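Alpha/beta hydrolase fold protein (Chitinophaga pinensis, PDB 4PW0) is of unknown substrate but probably works as a hydrolase of the alpha/beta hydrolase fold. Local coordinates at residues H44-I56 and R183-A195. Residues are numbered along the deposited sequence; the frame is centred on the assembly and turned at random. Where two conformers were deposited one is given.
Sequences HFTGTLDNWDPLI and RLYERTTDRDQDA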
loop_
_atom_site.group_PDB
_atom_site.type_symbol
_atom_site.label_atom_id
_atom_site.label_comp_id
_atom_site.label_asym_id
_atom_site.label_seq_id
_atom_site.Cartn_x
_atom_site.Cartn_y
_atom_site.Cartn_z
ATOM N N HIS A 44 -4.034 1.285 20.911
ATOM C CA HIS A 44 -5.351 0.656 20.764
ATOM C C HIS A 44 -6.151 0.478 22.022
ATOM O O HIS A 44 -5.642 0.705 23.115
ATOM C CB HIS A 44 -5.154 -0.719 20.089
ATOM C CG HIS A 44 -4.551 -1.793 20.963
ATOM N ND1 HIS A 44 -5.281 -2.492 21.891
ATOM C CD2 HIS A 44 -3.321 -2.358 20.980
ATOM C CE1 HIS A 44 -4.512 -3.395 22.484
ATOM N NE2 HIS A 44 -3.336 -3.359 21.925
ATOM N N PHE A 45 -7.383 -0.056 21.878
ATOM C CA PHE A 45 -8.340 -0.341 23.011
ATOM C C PHE A 45 -7.774 -1.337 24.000
ATOM O O PHE A 45 -7.469 -2.444 23.650
ATOM C CB PHE A 45 -9.639 -0.917 22.430
ATOM C CG PHE A 45 -10.666 -1.399 23.431
ATOM C CD1 PHE A 45 -11.167 -0.561 24.414
ATOM C CD2 PHE A 45 -11.183 -2.660 23.355
ATOM C CE1 PHE A 45 -12.129 -1.023 25.296
ATOM C CE2 PHE A 45 -12.120 -3.141 24.246
ATOM C CZ PHE A 45 -12.619 -2.306 25.236
ATOM N N THR A 46 -7.660 -0.904 25.244
ATOM C CA THR A 46 -7.093 -1.630 26.394
ATOM C C THR A 46 -5.567 -1.704 26.375
ATOM O O THR A 46 -4.987 -2.197 27.345
ATOM C CB THR A 46 -7.641 -3.039 26.655
ATOM O OG1 THR A 46 -6.995 -4.001 25.780
ATOM C CG2 THR A 46 -9.123 -3.098 26.521
ATOM N N GLY A 47 -4.916 -1.248 25.321
ATOM C CA GLY A 47 -3.457 -1.405 25.231
ATOM C C GLY A 47 -2.704 -0.481 26.140
ATOM O O GLY A 47 -3.117 0.651 26.381
ATOM N N THR A 48 -1.554 -0.965 26.579
ATOM C CA THR A 48 -0.606 -0.184 27.395
ATOM C C THR A 48 0.706 -0.088 26.654
ATOM O O THR A 48 0.813 -0.425 25.483
ATOM C CB THR A 48 -0.426 -0.846 28.781
ATOM O OG1 THR A 48 0.258 -2.093 28.612
ATOM C CG2 THR A 48 -1.793 -1.042 29.460
ATOM N N LEU A 49 1.734 0.436 27.328
ATOM C CA LEU A 49 2.990 0.617 26.690
ATOM C C LEU A 49 3.554 -0.695 26.108
ATOM O O LEU A 49 4.226 -0.683 25.055
ATOM C CB LEU A 49 4.045 1.193 27.640
ATOM C CG LEU A 49 3.764 2.628 28.093
ATOM C CD1 LEU A 49 4.600 2.971 29.326
ATOM C CD2 LEU A 49 4.061 3.624 26.975
ATOM N N ASP A 50 3.250 -1.806 26.801
ATOM C CA ASP A 50 3.761 -3.133 26.516
ATOM C C ASP A 50 2.986 -3.878 25.386
ATOM O O ASP A 50 3.337 -5.009 25.020
ATOM C CB ASP A 50 3.742 -3.974 27.817
ATOM C CG ASP A 50 4.624 -3.403 28.925
ATOM O OD1 ASP A 50 5.697 -2.772 28.647
ATOM O OD2 ASP A 50 4.171 -3.619 30.095
ATOM N N ASN A 51 1.919 -3.238 24.886
ATOM C CA ASN A 51 1.172 -3.808 23.737
ATOM C C ASN A 51 1.710 -3.352 22.408
ATOM O O ASN A 51 1.293 -3.835 21.350
ATOM C CB ASN A 51 -0.297 -3.471 23.875
ATOM C CG ASN A 51 -0.933 -4.222 25.027
ATOM O OD1 ASN A 51 -1.059 -3.730 26.161
ATOM N ND2 ASN A 51 -1.282 -5.494 24.754
ATOM N N TRP A 52 2.656 -2.392 22.399
ATOM C CA TRP A 52 3.351 -2.041 21.180
ATOM C C TRP A 52 4.274 -3.172 20.732
ATOM O O TRP A 52 4.985 -3.755 21.562
ATOM C CB TRP A 52 4.140 -0.730 21.319
ATOM C CG TRP A 52 3.277 0.478 21.429
ATOM C CD1 TRP A 52 3.025 1.221 22.574
ATOM C CD2 TRP A 52 2.534 1.093 20.384
ATOM N NE1 TRP A 52 2.138 2.230 22.297
ATOM C CE2 TRP A 52 1.849 2.198 20.954
ATOM C CE3 TRP A 52 2.373 0.840 19.014
ATOM C CZ2 TRP A 52 0.971 2.992 20.213
ATOM C CZ3 TRP A 52 1.534 1.644 18.280
ATOM C CH2 TRP A 52 0.832 2.709 18.884
ATOM N N ASP A 53 4.308 -3.427 19.433
ATOM C CA ASP A 53 5.132 -4.484 18.860
ATOM C C ASP A 53 6.565 -3.966 18.807
ATOM O O ASP A 53 6.842 -2.971 18.137
ATOM C CB ASP A 53 4.617 -4.757 17.456
ATOM C CG ASP A 53 5.287 -5.901 16.752
ATOM O OD1 ASP A 53 6.371 -6.400 17.192
ATOM O OD2 ASP A 53 4.679 -6.326 15.723
ATOM N N PRO A 54 7.486 -4.662 19.531
ATOM C CA PRO A 54 8.879 -4.207 19.459
ATOM C C PRO A 54 9.491 -4.188 18.068
ATOM O O PRO A 54 10.310 -3.320 17.779
ATOM C CB PRO A 54 9.629 -5.224 20.337
ATOM C CG PRO A 54 8.776 -6.411 20.430
ATOM C CD PRO A 54 7.337 -5.915 20.302
ATOM N N LEU A 55 9.042 -5.055 17.151
ATOM C CA LEU A 55 9.568 -4.936 15.800
ATOM C C LEU A 55 9.232 -3.609 15.147
ATOM O O LEU A 55 10.005 -3.049 14.380
ATOM C CB LEU A 55 9.075 -6.066 14.895
ATOM C CG LEU A 55 9.843 -7.341 14.899
ATOM C CD1 LEU A 55 9.291 -8.359 13.945
ATOM C CD2 LEU A 55 11.317 -7.107 14.600
ATOM N N ILE A 56 8.033 -3.105 15.465
ATOM C CA ILE A 56 7.592 -1.872 14.880
ATOM C C ILE A 56 8.227 -0.672 15.554
ATOM O O ILE A 56 8.753 0.239 14.883
ATOM C CB ILE A 56 6.055 -1.807 14.917
ATOM C CG1 ILE A 56 5.494 -2.947 14.040
ATOM C CG2 ILE A 56 5.599 -0.457 14.416
ATOM C CD1 ILE A 56 3.976 -3.037 14.025
ATOM N N ARG A 183 6.423 -11.827 20.584
ATOM C CA ARG A 183 7.122 -10.571 20.526
ATOM C C ARG A 183 6.731 -9.694 21.729
ATOM O O ARG A 183 7.600 -8.990 22.248
ATOM C CB ARG A 183 6.883 -9.852 19.223
ATOM C CG ARG A 183 7.467 -10.588 18.020
ATOM C CD ARG A 183 7.733 -9.764 16.797
ATOM N NE ARG A 183 6.515 -9.100 16.346
ATOM C CZ ARG A 183 5.545 -9.685 15.641
ATOM N NH1 ARG A 183 5.628 -10.960 15.292
ATOM N NH2 ARG A 183 4.457 -8.967 15.341
ATOM N N LEU A 184 5.491 -9.774 22.197
ATOM C CA LEU A 184 5.008 -8.977 23.355
ATOM C C LEU A 184 5.595 -9.476 24.682
ATOM O O LEU A 184 5.529 -8.783 25.698
ATOM C CB LEU A 184 3.485 -8.974 23.460
ATOM C CG LEU A 184 2.826 -8.284 22.248
ATOM C CD1 LEU A 184 1.335 -8.245 22.460
ATOM C CD2 LEU A 184 3.322 -6.897 21.958
ATOM N N TYR A 185 6.237 -10.660 24.638
ATOM C CA TYR A 185 6.965 -11.248 25.788
ATOM C C TYR A 185 8.367 -10.658 25.990
ATOM O O TYR A 185 9.004 -10.872 27.063
ATOM C CB TYR A 185 7.008 -12.750 25.655
ATOM C CG TYR A 185 7.300 -13.666 26.878
ATOM C CD1 TYR A 185 6.459 -13.687 27.980
ATOM C CD2 TYR A 185 8.339 -14.592 26.842
ATOM C CE1 TYR A 185 6.677 -14.578 29.047
ATOM C CE2 TYR A 185 8.561 -15.476 27.890
ATOM C CZ TYR A 185 7.762 -15.446 28.997
ATOM O OH TYR A 185 7.963 -16.349 30.062
ATOM N N GLU A 186 8.866 -10.009 24.973
ATOM C CA GLU A 186 10.239 -9.558 24.936
ATOM C C GLU A 186 10.567 -8.550 26.022
ATOM O O GLU A 186 11.710 -8.590 26.533
ATOM C CB GLU A 186 10.625 -8.984 23.575
ATOM C CG GLU A 186 12.148 -8.842 23.437
ATOM C CD GLU A 186 12.622 -7.657 22.704
ATOM O OE1 GLU A 186 11.869 -6.703 22.525
ATOM O OE2 GLU A 186 13.784 -7.672 22.304
ATOM N N ARG A 187 9.601 -7.698 26.395
ATOM C CA ARG A 187 9.823 -6.730 27.465
ATOM C C ARG A 187 9.773 -7.502 28.738
ATOM O O ARG A 187 8.684 -7.910 29.217
ATOM C CB ARG A 187 8.763 -5.602 27.438
ATOM C CG ARG A 187 8.835 -4.546 28.521
ATOM C CD ARG A 187 9.678 -3.342 28.168
ATOM N NE ARG A 187 9.822 -2.443 29.311
ATOM C CZ ARG A 187 10.464 -1.280 29.237
ATOM N NH1 ARG A 187 11.023 -0.879 28.112
ATOM N NH2 ARG A 187 10.520 -0.522 30.304
ATOM N N THR A 188 10.950 -7.632 29.361
ATOM C CA THR A 188 11.050 -8.428 30.597
ATOM C C THR A 188 11.004 -7.604 31.877
ATOM O O THR A 188 10.582 -8.050 32.939
ATOM C CB THR A 188 12.363 -9.198 30.629
ATOM O OG1 THR A 188 13.477 -8.291 30.569
ATOM C CG2 THR A 188 12.434 -10.154 29.472
ATOM N N THR A 189 11.449 -6.365 31.765
ATOM C CA THR A 189 11.766 -5.564 32.905
ATOM C C THR A 189 11.025 -4.217 32.898
ATOM O O THR A 189 10.933 -3.594 31.804
ATOM C CB THR A 189 13.282 -5.384 32.882
ATOM O OG1 THR A 189 13.891 -6.700 32.832
ATOM C CG2 THR A 189 13.744 -4.635 34.078
ATOM N N ASP A 190 10.560 -3.726 34.036
ATOM C CA ASP A 190 9.940 -2.377 34.124
ATOM C C ASP A 190 8.753 -2.309 33.167
ATOM O O ASP A 190 8.641 -1.419 32.338
ATOM C CB ASP A 190 11.000 -1.304 33.781
ATOM C CG ASP A 190 10.560 0.163 33.973
ATOM O OD1 ASP A 190 9.684 0.432 34.814
ATOM O OD2 ASP A 190 11.199 1.076 33.283
ATOM N N ARG A 191 7.891 -3.308 33.290
ATOM C CA ARG A 191 6.684 -3.411 32.456
ATOM C C ARG A 191 5.622 -2.462 32.974
ATOM O O ARG A 191 5.656 -2.033 34.126
ATOM C CB ARG A 191 6.206 -4.884 32.393
ATOM C CG ARG A 191 6.941 -5.774 31.357
ATOM C CD ARG A 191 6.305 -7.165 31.075
ATOM N NE ARG A 191 5.251 -7.210 30.010
ATOM C CZ ARG A 191 5.382 -7.644 28.737
ATOM N NH1 ARG A 191 6.476 -8.205 28.275
ATOM N NH2 ARG A 191 4.321 -7.600 27.892
ATOM N N ASP A 192 4.691 -2.097 32.055
ATOM C CA ASP A 192 3.575 -1.247 32.423
ATOM C C ASP A 192 2.552 -2.059 33.233
ATOM O O ASP A 192 2.613 -3.312 33.267
ATOM C CB ASP A 192 2.968 -0.700 31.135
ATOM C CG ASP A 192 2.161 0.544 31.311
ATOM O OD1 ASP A 192 1.894 0.977 32.458
ATOM O OD2 ASP A 192 1.831 1.111 30.213
ATOM N N GLN A 193 1.691 -1.358 33.947
ATOM C CA GLN A 193 0.491 -1.933 34.515
ATOM C C GLN A 193 -0.509 -2.234 33.392
ATOM O O GLN A 193 -0.396 -1.713 32.314
ATOM C CB GLN A 193 -0.154 -0.962 35.496
ATOM C CG GLN A 193 0.614 -0.728 36.783
ATOM C CD GLN A 193 -0.104 0.233 37.730
ATOM O OE1 GLN A 193 -1.140 0.838 37.397
ATOM N NE2 GLN A 193 0.438 0.369 38.915
ATOM N N ASP A 194 -1.504 -3.054 33.687
ATOM C CA ASP A 194 -2.607 -3.279 32.749
ATOM C C ASP A 194 -3.462 -2.030 32.683
ATOM O O ASP A 194 -3.322 -1.103 33.510
ATOM C CB ASP A 194 -3.434 -4.483 33.157
ATOM C CG ASP A 194 -2.647 -5.785 33.114
ATOM O OD1 ASP A 194 -1.917 -6.050 32.100
ATOM O OD2 ASP A 194 -2.807 -6.531 34.111
ATOM N N ALA A 195 -4.386 -1.959 31.721
ATOM C CA ALA A 195 -5.090 -0.690 31.469
ATOM C C ALA A 195 -5.864 -0.105 32.652
ATOM O O ALA A 195 -5.937 1.099 32.788
ATOM C CB ALA A 195 -6.042 -0.831 30.304
HETATM O O HOH W 1 -4.492 -3.853 29.520
#
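Asp53 OD1 is gripped by two N-H groups from opposite faces of its carboxylate: Arg183 NE reaches it at 2.8 Å, almost straight at 172°, and the backbone N of Leu55 comes from the other face as the N-cap bond of helix 54-61. Arg183 NH2 takes the second oxygen, Asp53 OD2, at 2.7 Å, which makes a side-on, two-nitrogen salt bridge with the carboxylate and guanidinium planes 28° apart. Asp53 reaches both the helix start and the arginine because its carboxylate swings opposite the backbone N (chi1 -175°). A bend farther along the Arg183 chain turns the guanidinium toward it, while Leu55 CD1 packs against Arg183 CD; Arg183 NH2 also donates to Tyr266 O. Were the carboxylate of Asp53 lost, as with an alanine here, the Arg183 guanidinium would probably be left without its counter-charge and helix 54-61 without its side-chain cap.

Next door, Leu184 pushes a single methyl, CD2, against the backbone, 3.6 Å from both Asp50 O and Trp52 O. Farther along, Asp192 OD2 accepts from Leu49 N at 3.0 Å through its anti lone pair, and Asp192 OD1 is held by Leu76 N. In the conformer given, Asp50 OD2 lies very close to Asp192 N, a bond doubtful in its details. Asp50 OD1 forms a salt bridge with Arg29, whereas Arg191, in the conformer given, is aimed end-on at Leu184 O with NH1 and NH2 and meets Asp50 through a long charge contact from well out of the guanidinium plane. At the far end one water links Thr46 O to Ala195 N.

Carboxylates thus join the loop after strand 39-42 and the start of helix 54-61 to the end of helix 171-184 and the loop that leads on to helix 197-212, and the nearby arginines probably help keep Asp50 and Asp53 ionised.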